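Local structure of centrosome-associated zinc finger protein Cp190 (Drosophila melanogaster, 6ER1) at residues A[24-29]-A[93-98]; A[34-39]-A[49-54]; A[82-87]-A[102-107]; A[58-63]-A[113-118]. The protein organises chromatin domains and boundaries as a partner recruited by insulator DNA-binding proteins, and forms homodimers through the N-terminal BTB domain described here. All blocks are in the same frame, centred on the assembly; numbering follows the deposited sequence. Where two conformers were deposited one is given.

Contact 1 (A[24-29]-A[93-98]); sequences KLQNFF and MYTGTL
The rings of Phe29 and Tyr94 lie face to face where helix 17-31 meets the C-terminal end of helix 83-95 in this BTB/POZ domain, the dimerising module of Cp190. Their planes are 7° apart and their centroids 3.9 Å, a slightly offset stack with Tyr94 CE1 over the Phe29 ring centre. Phe29 CG stands anti to the backbone N (chi1 176°), which directs the ring toward helix 83-95, and Phe29 CB adds a CH-pi contact over the same Tyr94 face.

Apolar packing continues at Leu25, one helical turn earlier. Its side chain crosses that of Tyr94 at about a right angle, with Leu25 CG 3.9 Å from Tyr94 CD2. Tyr94 OH reaches past this packing to a probable hydrogen bond with His50 ND1. Replacing Tyr94 by an alanine would probably leave Phe29 without its stacking partner, open a gap beside Leu25 and deprive His50 ND1 of its hydroxyl.

The polar contacts involve Gln26 and the end of helix 83-95. Gln26 NE2 gives a nearly straight hydrogen bond (167°) to the backbone Tyr94 O, 3.0 Å away, from above the carbonyl plane. Thr95 CG2 packs against the same amide. Gly96 takes positive phi after the helix, and Thr95 OG1, also hydrogen-bonded to Asn91 O one turn back, forms an ST turn with Thr97 N. Thr97 and Leu98 pair antiparallel with a strand of the second subunit. A water accepts from Gln26 NE2 and donates to Thr95 O, 2.9 Å from each atom.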
# COMPACT_ATOMS: atom_id res chain seq x y z
N LYS A 24 2.33 6.35 -6.87
CA LYS A 24 0.95 5.88 -7.08
C LYS A 24 0.13 5.92 -5.81
O LYS A 24 -1.03 6.38 -5.80
CB LYS A 24 0.94 4.46 -7.67
CG LYS A 24 1.62 4.32 -9.03
CD LYS A 24 0.87 5.04 -10.12
CE LYS A 24 1.56 4.94 -11.47
NZ LYS A 24 0.79 5.72 -12.48
N LEU A 25 0.73 5.48 -4.72
CA LEU A 25 0.08 5.46 -3.43
C LEU A 25 -0.29 6.89 -2.95
O LEU A 25 -1.38 7.12 -2.43
CB LEU A 25 1.00 4.85 -2.39
CG LEU A 25 0.51 4.72 -0.97
CD1 LEU A 25 -0.65 3.75 -0.85
CD2 LEU A 25 1.67 4.40 -0.01
N GLN A 26 0.63 7.82 -3.13
CA GLN A 26 0.39 9.23 -2.74
C GLN A 26 -0.78 9.80 -3.53
O GLN A 26 -1.64 10.48 -2.95
CB GLN A 26 1.67 9.99 -2.97
CG GLN A 26 2.67 9.69 -1.88
CD GLN A 26 4.08 10.07 -2.26
OE1 GLN A 26 4.31 10.81 -3.23
NE2 GLN A 26 5.04 9.61 -1.47
N ASN A 27 -0.85 9.50 -4.82
CA ASN A 27 -1.99 9.90 -5.61
C ASN A 27 -3.29 9.33 -5.10
O ASN A 27 -4.30 10.02 -5.02
CB ASN A 27 -1.76 9.57 -7.08
CG ASN A 27 -2.92 9.99 -7.95
OD1 ASN A 27 -3.23 11.20 -8.03
ND2 ASN A 27 -3.58 9.02 -8.60
N PHE A 28 -3.29 8.06 -4.75
CA PHE A 28 -4.49 7.47 -4.18
C PHE A 28 -4.95 8.17 -2.87
O PHE A 28 -6.14 8.34 -2.61
CB PHE A 28 -4.30 5.98 -3.90
CG PHE A 28 -4.10 5.12 -5.14
CD1 PHE A 28 -4.65 5.46 -6.39
CD2 PHE A 28 -3.33 3.99 -5.03
CE1 PHE A 28 -4.45 4.65 -7.48
CE2 PHE A 28 -3.16 3.14 -6.11
CZ PHE A 28 -3.70 3.48 -7.33
N PHE A 29 -3.98 8.48 -2.03
CA PHE A 29 -4.24 9.20 -0.79
C PHE A 29 -4.84 10.56 -1.06
O PHE A 29 -5.87 10.90 -0.48
CB PHE A 29 -2.95 9.31 0.03
CG PHE A 29 -3.06 10.11 1.31
CD1 PHE A 29 -4.03 9.84 2.24
CD2 PHE A 29 -2.07 10.99 1.62
CE1 PHE A 29 -4.08 10.50 3.42
CE2 PHE A 29 -2.11 11.69 2.80
CZ PHE A 29 -3.13 11.46 3.71
N MET A 93 4.00 9.04 7.05
CA MET A 93 3.86 7.60 6.70
C MET A 93 3.76 7.38 5.21
O MET A 93 4.27 6.36 4.68
CB MET A 93 2.65 7.00 7.38
CG MET A 93 2.76 6.95 8.86
SD MET A 93 1.13 6.60 9.55
CE MET A 93 1.55 6.01 11.02
N TYR A 94 3.17 8.30 4.47
CA TYR A 94 3.03 8.21 3.00
C TYR A 94 4.27 8.62 2.22
O TYR A 94 4.44 8.21 1.06
CB TYR A 94 1.84 9.01 2.49
CG TYR A 94 0.51 8.33 2.69
CD1 TYR A 94 -0.20 8.42 3.87
CD2 TYR A 94 -0.03 7.51 1.69
CE1 TYR A 94 -1.40 7.76 4.06
CE2 TYR A 94 -1.23 6.86 1.87
CZ TYR A 94 -1.92 6.97 3.06
OH TYR A 94 -3.13 6.36 3.23
N THR A 95 5.15 9.37 2.84
CA THR A 95 6.22 10.03 2.08
C THR A 95 7.65 9.86 2.57
O THR A 95 8.57 9.98 1.75
CB THR A 95 6.01 11.57 2.00
OG1 THR A 95 6.12 12.15 3.29
CG2 THR A 95 4.67 11.94 1.40
N GLY A 96 7.83 9.60 3.86
CA GLY A 96 9.12 9.65 4.50
C GLY A 96 9.63 11.00 4.95
O GLY A 96 10.70 11.07 5.54
N THR A 97 8.85 12.07 4.70
CA THR A 97 9.15 13.42 5.09
C THR A 97 8.19 13.83 6.20
O THR A 97 6.97 13.63 6.09
CB THR A 97 9.02 14.37 3.90
OG1 THR A 97 9.97 14.05 2.90
CG2 THR A 97 9.23 15.79 4.32
N LEU A 98 8.74 14.39 7.27
CA LEU A 98 7.95 15.01 8.33
C LEU A 98 8.12 16.53 8.21
O LEU A 98 9.23 17.03 8.30
CB LEU A 98 8.44 14.58 9.71
CG LEU A 98 7.61 15.11 10.88
CD1 LEU A 98 6.27 14.43 11.01
CD2 LEU A 98 8.40 15.09 12.20
O HOH W 1 7.94 9.90 -1.07

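Contact 2 (A[34-39]-A[49-54]); sequences YCDLTL and VHRLVL
Val49 O accepts from two backbone amides, Asp36 N at 3.0 Å and Leu37 N at 3.3 Å, the signature of a classic beta bulge. Leu37 O takes the return bond from Val49 N, completing the antiparallel hydrogen-bonded pair that joins strands 37-40 and 46-49.

At the first residue of helix 51-57, Arg51 N gives its hydrogen to the syn lone pair of Asp36 OD1, 2.8 Å away and almost straight at 172°. Asp36 CG sits between backbone N and carbonyl carbon (chi1 56°), which swings the carboxylate onto the helix start. Asp36 OD2 takes two waters, one shared with Leu52 N and the other with Arg51 NH1; its direct salt bridge to Arg51 NH1 is long. A leucine in place of Asp36 would probably leave Arg51 N without its acceptor and both waters without the carboxylate.

Cys35 SG lies over one face of the His50 ring, 3.9 Å from its centroid, while Leu37 CB lies alongside Val49 CG2 at 3.8 Å. Arg51 NE also forms a salt bridge to Glu65, so the guanidinium has a second acidic neighbour, and the negative carboxylate of Asp36 probably interacts favourably with the positive end of the helix dipole.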
# COMPACT_ATOMS: atom_id res chain seq x y z
N TYR A 34 -9.37 3.93 -2.61
CA TYR A 34 -9.08 2.68 -1.90
C TYR A 34 -8.88 2.88 -0.42
O TYR A 34 -8.46 1.96 0.28
CB TYR A 34 -7.90 1.86 -2.52
CG TYR A 34 -7.96 1.77 -4.03
CD1 TYR A 34 -8.91 1.00 -4.64
CD2 TYR A 34 -7.15 2.59 -4.84
CE1 TYR A 34 -9.04 0.96 -6.03
CE2 TYR A 34 -7.27 2.55 -6.24
CZ TYR A 34 -8.22 1.72 -6.82
OH TYR A 34 -8.40 1.65 -8.19
N CYS A 35 -9.28 4.06 0.11
CA CYS A 35 -9.14 4.28 1.55
C CYS A 35 -10.12 3.38 2.31
O CYS A 35 -11.23 3.09 1.82
CB CYS A 35 -9.31 5.74 1.91
SG CYS A 35 -7.95 6.79 1.35
N ASP A 36 -9.68 2.89 3.45
CA ASP A 36 -10.47 1.91 4.20
C ASP A 36 -10.54 2.19 5.67
O ASP A 36 -11.05 1.37 6.43
CB ASP A 36 -9.94 0.49 3.95
CG ASP A 36 -8.48 0.35 4.26
OD1 ASP A 36 -7.87 1.26 4.85
OD2 ASP A 36 -7.92 -0.69 3.91
N LEU A 37 -10.12 3.40 6.04
CA LEU A 37 -10.15 3.84 7.43
C LEU A 37 -10.38 5.35 7.44
O LEU A 37 -9.63 6.10 6.79
CB LEU A 37 -8.86 3.49 8.14
CG LEU A 37 -8.69 3.95 9.58
CD1 LEU A 37 -9.82 3.52 10.50
CD2 LEU A 37 -7.35 3.48 10.12
N THR A 38 -11.41 5.81 8.16
CA THR A 38 -11.75 7.21 8.27
C THR A 38 -11.49 7.62 9.70
O THR A 38 -12.09 7.05 10.63
CB THR A 38 -13.20 7.47 7.86
OG1 THR A 38 -13.39 7.05 6.50
CG2 THR A 38 -13.58 8.95 7.98
N LEU A 39 -10.60 8.60 9.88
CA LEU A 39 -10.27 9.15 11.19
C LEU A 39 -11.09 10.40 11.41
O LEU A 39 -11.14 11.28 10.55
CB LEU A 39 -8.80 9.53 11.27
CG LEU A 39 -7.83 8.47 10.77
CD1 LEU A 39 -6.42 8.97 10.83
CD2 LEU A 39 -7.96 7.18 11.55
N VAL A 49 -7.66 7.36 5.10
CA VAL A 49 -6.33 6.81 4.96
C VAL A 49 -6.46 5.32 4.54
O VAL A 49 -7.55 4.75 4.49
CB VAL A 49 -5.55 6.95 6.30
CG1 VAL A 49 -5.39 8.38 6.70
CG2 VAL A 49 -6.22 6.16 7.42
N HIS A 50 -5.31 4.72 4.32
CA HIS A 50 -5.15 3.27 4.04
C HIS A 50 -4.57 2.59 5.25
O HIS A 50 -3.45 2.90 5.65
CB HIS A 50 -4.24 3.04 2.86
CG HIS A 50 -4.67 3.72 1.60
ND1 HIS A 50 -4.18 4.97 1.24
CD2 HIS A 50 -5.57 3.38 0.65
CE1 HIS A 50 -4.74 5.35 0.11
NE2 HIS A 50 -5.59 4.41 -0.27
N ARG A 51 -5.31 1.65 5.83
CA ARG A 51 -4.87 0.91 7.01
C ARG A 51 -3.47 0.34 6.85
O ARG A 51 -2.66 0.44 7.79
CB ARG A 51 -5.87 -0.17 7.34
CG ARG A 51 -5.76 -0.72 8.72
CD ARG A 51 -6.86 -1.77 8.97
NE ARG A 51 -8.13 -1.12 9.27
CZ ARG A 51 -9.18 -1.02 8.46
NH1 ARG A 51 -9.17 -1.55 7.24
NH2 ARG A 51 -10.28 -0.38 8.87
N LEU A 52 -3.18 -0.25 5.67
CA LEU A 52 -1.90 -0.89 5.48
C LEU A 52 -0.75 0.09 5.50
O LEU A 52 0.36 -0.28 5.92
CB LEU A 52 -1.93 -1.73 4.22
CG LEU A 52 -1.74 -1.18 2.83
CD1 LEU A 52 -0.29 -0.77 2.60
CD2 LEU A 52 -2.11 -2.21 1.77
N VAL A 53 -1.00 1.35 5.06
CA VAL A 53 0.09 2.32 5.10
C VAL A 53 0.43 2.66 6.55
O VAL A 53 1.60 2.76 6.96
CB VAL A 53 -0.30 3.59 4.32
CG1 VAL A 53 0.78 4.64 4.46
CG2 VAL A 53 -0.47 3.24 2.83
N LEU A 54 -0.61 2.89 7.34
CA LEU A 54 -0.43 3.22 8.76
C LEU A 54 0.30 2.06 9.49
O LEU A 54 1.27 2.23 10.26
CB LEU A 54 -1.77 3.52 9.41
CG LEU A 54 -2.25 5.01 9.25
CD1 LEU A 54 -2.13 5.60 7.89
CD2 LEU A 54 -3.68 5.15 9.70
O HOH W 2 -5.32 -0.80 3.66
O HOH W 3 -7.21 -3.09 5.67

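Contact 3 (A[82-87]-A[102-107]); sequences QADVVV and LKMYGK
Asp84 and Val85, in the first turn of helix 83-95, meet Met104, in the 3-10 segment 102-104, and Lys107, in the first turn of helix 105-115. Gln82 is the N-cap residue of the first helix; its carbonyl O accepts from both Val85 N and Val86 N as the helix begins.

Asp84 supplies the charged part of the contact. In the conformer of Lys107 described here, Asp84 OD2 receives Lys107 NZ on the syn lone pair at 2.8 Å, a hydrogen-bonded salt bridge. Lys107 reaches it with a fully extended chain, whose CE also passes 3.5 Å from Asp84 OD2. Asp84 OD1 turns back to its own helix in a weak bond with Val85 N. The Met104 methyl CE lies 3.5 Å from Asp84 O.

Val85 follows with the apolar part. Val85 CG1 is 3.7 Å from Met104 CE and 4.0 Å from Lys107 CG, so this one methyl touches both Met104 CE and the lysine stem. Met104 folds at both chi2 (-69°) and chi3 (-59°), and the two bends bring its methyl to this valine. In the same conformer Lys107 lays its aliphatic part on Val85 and its ammonium on Asp84.

The contact joins two helices of the BTB/POZ domain that strand 97-101 and the 3-10 segment connect. Val85 also packs on Leu108 and Thr111 of helix 105-115, and Val86 touches Phe41 and Phe81 in loops.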
# COMPACT_ATOMS: atom_id res chain seq x y z
N GLN A 82 -5.10 14.44 17.98
CA GLN A 82 -5.90 15.25 17.05
C GLN A 82 -5.08 15.70 15.87
O GLN A 82 -3.92 15.27 15.66
CB GLN A 82 -6.51 16.44 17.84
CG GLN A 82 -7.46 15.93 18.89
CD GLN A 82 -8.76 15.38 18.30
OE1 GLN A 82 -9.44 16.08 17.52
NE2 GLN A 82 -9.15 14.18 18.71
N ALA A 83 -5.67 16.50 14.99
CA ALA A 83 -5.07 16.76 13.67
C ALA A 83 -3.69 17.39 13.74
O ALA A 83 -2.88 17.20 12.87
CB ALA A 83 -6.01 17.58 12.78
N ASP A 84 -3.44 18.21 14.80
CA ASP A 84 -2.12 18.81 14.91
C ASP A 84 -0.91 17.85 14.86
O ASP A 84 0.14 18.19 14.38
CB ASP A 84 -1.98 19.75 16.15
CG ASP A 84 -2.21 19.07 17.47
OD1 ASP A 84 -2.76 17.93 17.52
OD2 ASP A 84 -1.79 19.66 18.49
N VAL A 85 -1.11 16.66 15.42
CA VAL A 85 -0.08 15.61 15.35
C VAL A 85 -0.41 14.56 14.28
O VAL A 85 0.54 14.10 13.60
CB VAL A 85 0.22 14.95 16.72
CG1 VAL A 85 0.76 15.99 17.70
CG2 VAL A 85 -0.98 14.22 17.29
N VAL A 86 -1.69 14.27 14.09
CA VAL A 86 -2.07 13.17 13.18
C VAL A 86 -1.77 13.53 11.76
O VAL A 86 -1.23 12.71 10.96
CB VAL A 86 -3.51 12.72 13.35
CG1 VAL A 86 -3.95 11.76 12.25
CG2 VAL A 86 -3.74 12.16 14.75
N VAL A 87 -2.09 14.75 11.33
CA VAL A 87 -1.86 15.10 9.93
C VAL A 87 -0.39 15.07 9.50
O VAL A 87 -0.08 14.36 8.51
CB VAL A 87 -2.55 16.46 9.57
CG1 VAL A 87 -2.09 16.95 8.21
CG2 VAL A 87 -4.06 16.25 9.61
N LEU A 102 8.76 24.00 14.54
CA LEU A 102 9.56 23.65 15.71
C LEU A 102 8.78 23.63 16.98
O LEU A 102 9.07 22.84 17.88
CB LEU A 102 10.79 24.56 15.89
CG LEU A 102 11.91 24.40 14.90
CD1 LEU A 102 12.94 25.49 15.14
CD2 LEU A 102 12.49 23.00 15.04
N LYS A 103 7.79 24.53 17.12
CA LYS A 103 7.02 24.55 18.31
C LYS A 103 6.27 23.22 18.62
O LYS A 103 5.84 22.98 19.72
CB LYS A 103 6.03 25.73 18.27
CG LYS A 103 4.87 25.62 17.34
CD LYS A 103 3.98 26.88 17.39
CE LYS A 103 2.55 26.56 16.99
NZ LYS A 103 1.72 27.74 16.57
N MET A 104 6.10 22.42 17.56
CA MET A 104 5.46 21.10 17.71
C MET A 104 6.46 19.97 17.95
O MET A 104 5.95 18.80 18.07
CB MET A 104 4.64 20.80 16.43
CG MET A 104 3.39 21.63 16.28
SD MET A 104 2.12 21.25 17.48
CE MET A 104 1.82 19.53 17.15
N TYR A 105 7.73 20.21 17.98
CA TYR A 105 8.74 19.10 18.07
C TYR A 105 8.41 18.29 19.25
O TYR A 105 8.33 16.98 19.10
CB TYR A 105 10.16 19.65 18.15
CG TYR A 105 11.18 18.57 18.38
CD1 TYR A 105 11.57 17.80 17.30
CD2 TYR A 105 11.73 18.35 19.59
CE1 TYR A 105 12.52 16.81 17.49
CE2 TYR A 105 12.70 17.35 19.79
CZ TYR A 105 13.09 16.59 18.71
OH TYR A 105 14.05 15.62 18.93
N GLY A 106 8.35 18.77 20.46
CA GLY A 106 8.15 17.94 21.61
C GLY A 106 6.87 17.25 21.64
O GLY A 106 6.82 16.03 22.04
N LYS A 107 5.80 17.78 21.15
CA LYS A 107 4.53 17.16 21.14
C LYS A 107 4.63 15.97 20.13
O LYS A 107 4.02 14.90 20.43
CB LYS A 107 3.43 18.14 20.68
CG LYS A 107 2.04 17.66 21.05
CD LYS A 107 0.91 18.65 20.84
CE LYS A 107 -0.40 17.99 21.22
NZ LYS A 107 -1.56 18.93 21.16

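Contact 4 (A[58-63]-A[113-118]); sequences TDYFNV and KEMNMT
Met115 lays its CG over one face of the Tyr60 ring, the two side chains crossing at about a right angle. The methylene makes a CH-pi contact, with Met115 CG 4.0 Å from the ring centroid. Met115 SD follows at 5.3 Å from the same centroid, oblique to the ring, in a Met-aromatic contact. The chain then bends at chi3 (75°), carrying Met115 CE to 3.9 Å from Phe61 CE2 and against Thr58 CG2.

At the far end of the tyrosine, Tyr60 OH donates to Glu114 OE2 at 2.8 Å. Ring and carboxylate planes stand 75° apart, and the hydroxyl meets the oxygen from above the carboxylate plane. The nearby Glu80 carboxylate would probably raise the proton affinity of Glu114, and the tyrosine hydroxyl is likely to offset part of that charge.

These side chains join the beginning of helix 60-67 to the end of helix 105-115 in the BTB/POZ fold, which closes in a Schellman motif with Asn116 at positive phi. Near that helix end, Thr58 OG1 accepts from Tyr60 N at 3.0 Å, an ST turn leading into helix 60-67. A water accepts from Asp59 N and donates to Met115 O at 2.6 Å, linking the two backbones where one helix stops and the other starts.

Phe81 extends the aromatic group, meeting Tyr60 edge-to-face and Phe61 with planes at about 55°. The Met117 side chain packs on Ile89, Phe92 and Met93 of helix 83-95.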
# COMPACT_ATOMS: atom_id res chain seq x y z
N THR A 58 3.49 1.56 12.43
CA THR A 58 3.00 1.50 13.82
C THR A 58 1.88 0.48 13.97
O THR A 58 1.19 0.18 13.01
CB THR A 58 2.49 2.89 14.27
OG1 THR A 58 2.20 2.91 15.68
CG2 THR A 58 1.27 3.34 13.46
N ASP A 59 1.66 0.01 15.20
CA ASP A 59 0.42 -0.72 15.52
C ASP A 59 -0.60 0.13 16.31
O ASP A 59 -1.66 -0.34 16.69
CB ASP A 59 0.72 -2.00 16.29
CG ASP A 59 1.34 -3.05 15.41
OD1 ASP A 59 0.72 -3.33 14.37
OD2 ASP A 59 2.45 -3.51 15.75
N TYR A 60 -0.30 1.41 16.48
CA TYR A 60 -1.17 2.27 17.31
C TYR A 60 -2.57 2.42 16.72
O TYR A 60 -3.56 2.41 17.44
CB TYR A 60 -0.52 3.58 17.49
CG TYR A 60 -1.23 4.51 18.46
CD1 TYR A 60 -1.14 4.35 19.85
CD2 TYR A 60 -1.95 5.60 17.97
CE1 TYR A 60 -1.76 5.26 20.72
CE2 TYR A 60 -2.51 6.53 18.82
CZ TYR A 60 -2.43 6.37 20.17
OH TYR A 60 -3.06 7.31 20.98
N PHE A 61 -2.67 2.60 15.39
CA PHE A 61 -3.99 2.69 14.79
C PHE A 61 -4.76 1.37 14.93
O PHE A 61 -5.97 1.40 15.11
CB PHE A 61 -3.93 3.17 13.35
CG PHE A 61 -3.56 4.62 13.21
CD1 PHE A 61 -4.54 5.57 13.22
CD2 PHE A 61 -2.24 5.04 13.06
CE1 PHE A 61 -4.23 6.88 13.07
CE2 PHE A 61 -1.92 6.38 12.94
CZ PHE A 61 -2.93 7.27 12.92
N ASN A 62 -4.05 0.21 14.94
CA ASN A 62 -4.67 -1.07 15.23
C ASN A 62 -5.31 -1.07 16.63
O ASN A 62 -6.44 -1.48 16.81
CB ASN A 62 -3.72 -2.27 15.05
CG ASN A 62 -3.29 -2.48 13.61
OD1 ASN A 62 -4.08 -2.32 12.69
ND2 ASN A 62 -2.04 -2.89 13.42
N VAL A 63 -4.57 -0.55 17.59
CA VAL A 63 -5.12 -0.50 18.95
C VAL A 63 -6.27 0.47 19.07
O VAL A 63 -7.24 0.17 19.76
CB VAL A 63 -4.01 -0.33 20.04
CG1 VAL A 63 -4.39 0.56 21.20
CG2 VAL A 63 -3.65 -1.71 20.57
N LYS A 113 6.40 8.52 20.78
CA LYS A 113 6.67 7.62 21.90
C LYS A 113 5.43 6.94 22.36
O LYS A 113 5.45 5.64 22.61
CB LYS A 113 7.37 8.34 23.09
CG LYS A 113 8.79 8.77 22.83
CD LYS A 113 9.33 9.53 24.04
CE LYS A 113 10.84 9.75 24.08
NZ LYS A 113 11.67 9.01 25.04
N GLU A 114 4.28 7.52 22.42
CA GLU A 114 3.04 6.89 22.80
C GLU A 114 2.66 5.82 21.77
O GLU A 114 2.06 4.79 22.19
CB GLU A 114 1.92 7.99 22.89
CG GLU A 114 0.50 7.47 23.08
CD GLU A 114 -0.57 8.46 23.46
OE1 GLU A 114 -0.19 9.51 24.01
OE2 GLU A 114 -1.80 8.15 23.28
N MET A 115 2.95 6.03 20.52
CA MET A 115 2.59 5.13 19.42
C MET A 115 3.64 4.02 19.30
O MET A 115 3.36 3.04 18.59
CB MET A 115 2.60 5.84 18.08
CG MET A 115 1.57 6.96 17.96
SD MET A 115 1.78 7.90 16.42
CE MET A 115 1.12 6.72 15.30
N ASN A 116 4.77 4.18 19.93
CA ASN A 116 6.00 3.39 19.70
C ASN A 116 6.31 3.38 18.26
O ASN A 116 6.67 2.31 17.66
CB ASN A 116 5.97 1.97 20.30
CG ASN A 116 7.37 1.47 20.46
OD1 ASN A 116 8.27 2.16 20.91
ND2 ASN A 116 7.57 0.18 20.00
N MET A 117 6.24 4.45 17.53
CA MET A 117 6.52 4.56 16.15
C MET A 117 7.99 4.74 15.95
O MET A 117 8.54 5.83 15.73
CB MET A 117 5.71 5.68 15.49
CG MET A 117 5.82 5.75 14.00
SD MET A 117 4.63 6.97 13.37
CE MET A 117 5.15 7.12 11.70
N THR A 118 8.72 3.61 15.99
CA THR A 118 10.14 3.61 15.99
C THR A 118 10.79 4.40 14.87
O THR A 118 11.79 5.13 15.09
CB THR A 118 10.63 2.12 15.95
OG1 THR A 118 10.00 1.42 17.03
CG2 THR A 118 12.13 2.01 16.09
O HOH W 4 3.74 0.83 17.22

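Contacts 1 and 2 lie with centres about 12 Å apart and are joined where Tyr94 OH comes within 2.6 Å of His50 ND1; both also touch the second subunit. Contact 2 reaches contact 4 through apolar packing, Leu54 CD2 lying 3.5 Å from Phe61 CG. Met93 connects contact 1 to contact 4, its CE 3.6 Å from Thr58 CG2, although their centres are about 18 Å apart. Contact 3 shares helix 83-95 with contact 1 and helix 105-115 with contact 4, but its nearest atoms remain about 5 Å from contact 4. It does touch contact 2, where Leu39 CD1 meets Val86 CG1 at 4.0 Å.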